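Local coordinates for BH1478 protein (PDB 2QUP) that is of unknown function and belongs to the DUF327 family, folding as a single chain into a bundle of four long helices, at residues Q44-M47 / S48-D52. Residues are numbered along the deposited sequence; the frame is centred on the assembly and turned at random. Where two conformers were deposited one is given.
Sequences QALM and SKIDD
The carbonyl oxygen of Ala-45 is approached by three donors: a water gives it a hydrogen bond of 2.6 Å, while the amides of Lys-49 and Ser-48 add weak bonds. The same water weakly accepts from Lys-49 NZ, which the bend at the end of the lysine chain (chi4 90°) brings back along the solvent side of the helix. One residue earlier, a second water donates to Gln-44 O and hydrogen-bonds Ser-48 OG at 2.8 Å, bridging one helical turn. The inward side is held by firmer i-to-i+4 bonds, with Ile-50 N to Leu-46 O at 2.9 Å and Asp-51 N to Met-47 O at 2.8 Å. Ile-50 CD1 lies 4.3 Å from Leu-46 CG, and Met-47 SD comes within 4.2 Å of Ile-50 CB. With CG anti to the backbone N (chi1 -172°), Met-47 bends twice before its buried side chain meets Leu-140 and Ile-141 of helix 126-144. Replacing Ile-50 by alanine would probably strip Leu-46 CG of its CD1 neighbour and open a gap against Leu-72 and Phe-76 of helix 63-88, while the contact of Met-47 SD, which rests on CB, could remain. Asp-51 OD2 forms a salt bridge with Lys-137, adding a charged tie to helix 126-144. Together these residues form an amphipathic stretch of helix 27-60, hydrated outside and apolar inside, as expected in an antiparallel helical bundle.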
loop_
_atom_site.group_PDB
_atom_site.type_symbol
_atom_site.label_atom_id
_atom_site.label_comp_id
_atom_site.label_asym_id
_atom_site.label_seq_id
_atom_site.Cartn_x
_atom_site.Cartn_y
_atom_site.Cartn_z
ATOM N N GLN A 44 2.237 -4.123 -8.357
ATOM C CA GLN A 44 0.911 -4.406 -8.917
ATOM C C GLN A 44 0.482 -5.796 -8.455
ATOM O O GLN A 44 -0.676 -6.018 -8.092
ATOM C CB GLN A 44 0.959 -4.406 -10.447
ATOM C CG GLN A 44 0.975 -3.053 -11.154
ATOM C CD GLN A 44 0.873 -3.217 -12.685
ATOM O OE1 GLN A 44 -0.050 -2.690 -13.322
ATOM N NE2 GLN A 44 1.813 -3.972 -13.273
ATOM N N ALA A 45 1.439 -6.720 -8.473
ATOM C CA ALA A 45 1.235 -8.102 -8.030
ATOM C C ALA A 45 0.909 -8.186 -6.538
ATOM O O ALA A 45 0.020 -8.917 -6.142
ATOM C CB ALA A 45 2.478 -8.957 -8.374
ATOM N N LEU A 46 1.636 -7.419 -5.728
ATOM C CA LEU A 46 1.354 -7.275 -4.307
ATOM C C LEU A 46 -0.020 -6.661 -4.027
ATOM O O LEU A 46 -0.713 -7.080 -3.118
ATOM C CB LEU A 46 2.434 -6.404 -3.681
ATOM C CG LEU A 46 2.722 -6.464 -2.193
ATOM C CD1 LEU A 46 2.600 -7.905 -1.636
ATOM C CD2 LEU A 46 4.107 -5.931 -1.980
ATOM N N MET A 47 -0.406 -5.661 -4.803
ATOM C CA MET A 47 -1.718 -5.023 -4.640
ATOM C C MET A 47 -2.887 -5.986 -4.956
ATOM O O MET A 47 -3.981 -5.864 -4.389
ATOM C CB MET A 47 -1.765 -3.782 -5.522
ATOM C CG MET A 47 -2.974 -2.864 -5.353
ATOM S SD MET A 47 -3.484 -2.535 -3.657
ATOM C CE MET A 47 -2.256 -1.352 -3.146
ATOM N N SER A 48 -2.642 -6.930 -5.863
ATOM C CA SER A 48 -3.614 -7.968 -6.189
ATOM C C SER A 48 -3.883 -8.854 -4.973
ATOM O O SER A 48 -5.044 -9.090 -4.616
ATOM C CB SER A 48 -3.129 -8.812 -7.379
ATOM O OG SER A 48 -3.374 -8.154 -8.612
ATOM N N LYS A 49 -2.806 -9.335 -4.344
ATOM C CA LYS A 49 -2.859 -10.015 -3.044
ATOM C C LYS A 49 -3.550 -9.166 -1.976
ATOM O O LYS A 49 -4.468 -9.617 -1.306
ATOM C CB LYS A 49 -1.453 -10.326 -2.581
ATOM C CG LYS A 49 -0.791 -11.408 -3.405
ATOM C CD LYS A 49 0.638 -11.612 -2.923
ATOM C CE LYS A 49 1.233 -12.849 -3.541
ATOM N NZ LYS A 49 1.900 -12.499 -4.812
ATOM N N ILE A 50 -3.126 -7.924 -1.849
ATOM C CA ILE A 50 -3.732 -6.998 -0.892
ATOM C C ILE A 50 -5.239 -6.846 -1.104
ATOM O O ILE A 50 -5.996 -6.852 -0.134
ATOM C CB ILE A 50 -3.000 -5.635 -0.891
ATOM C CG1 ILE A 50 -1.576 -5.785 -0.348
ATOM C CG2 ILE A 50 -3.677 -4.637 0.005
ATOM C CD1 ILE A 50 -0.761 -4.522 -0.516
ATOM N N ASP A 51 -5.672 -6.727 -2.359
ATOM C CA ASP A 51 -7.110 -6.658 -2.689
ATOM C C ASP A 51 -7.873 -7.903 -2.237
ATOM O O ASP A 51 -8.967 -7.816 -1.678
ATOM C CB ASP A 51 -7.307 -6.519 -4.200
ATOM C CG ASP A 51 -7.135 -5.110 -4.680
ATOM O OD1 ASP A 51 -7.347 -4.171 -3.887
ATOM O OD2 ASP A 51 -6.790 -4.943 -5.865
ATOM N N ASP A 52 -7.286 -9.064 -2.504
ATOM C CA ASP A 52 -7.903 -10.351 -2.164
ATOM C C ASP A 52 -7.968 -10.574 -0.652
ATOM O O ASP A 52 -8.946 -11.130 -0.124
ATOM C CB ASP A 52 -7.098 -11.500 -2.784
ATOM C CG ASP A 52 -7.308 -11.626 -4.268
ATOM O OD1 ASP A 52 -8.379 -11.205 -4.755
ATOM O OD2 ASP A 52 -6.390 -12.156 -4.943
HETATM O O HOH W 1 -3.000 -5.421 -9.268
HETATM O O HOH W 2 -0.259 -11.289 -7.127
#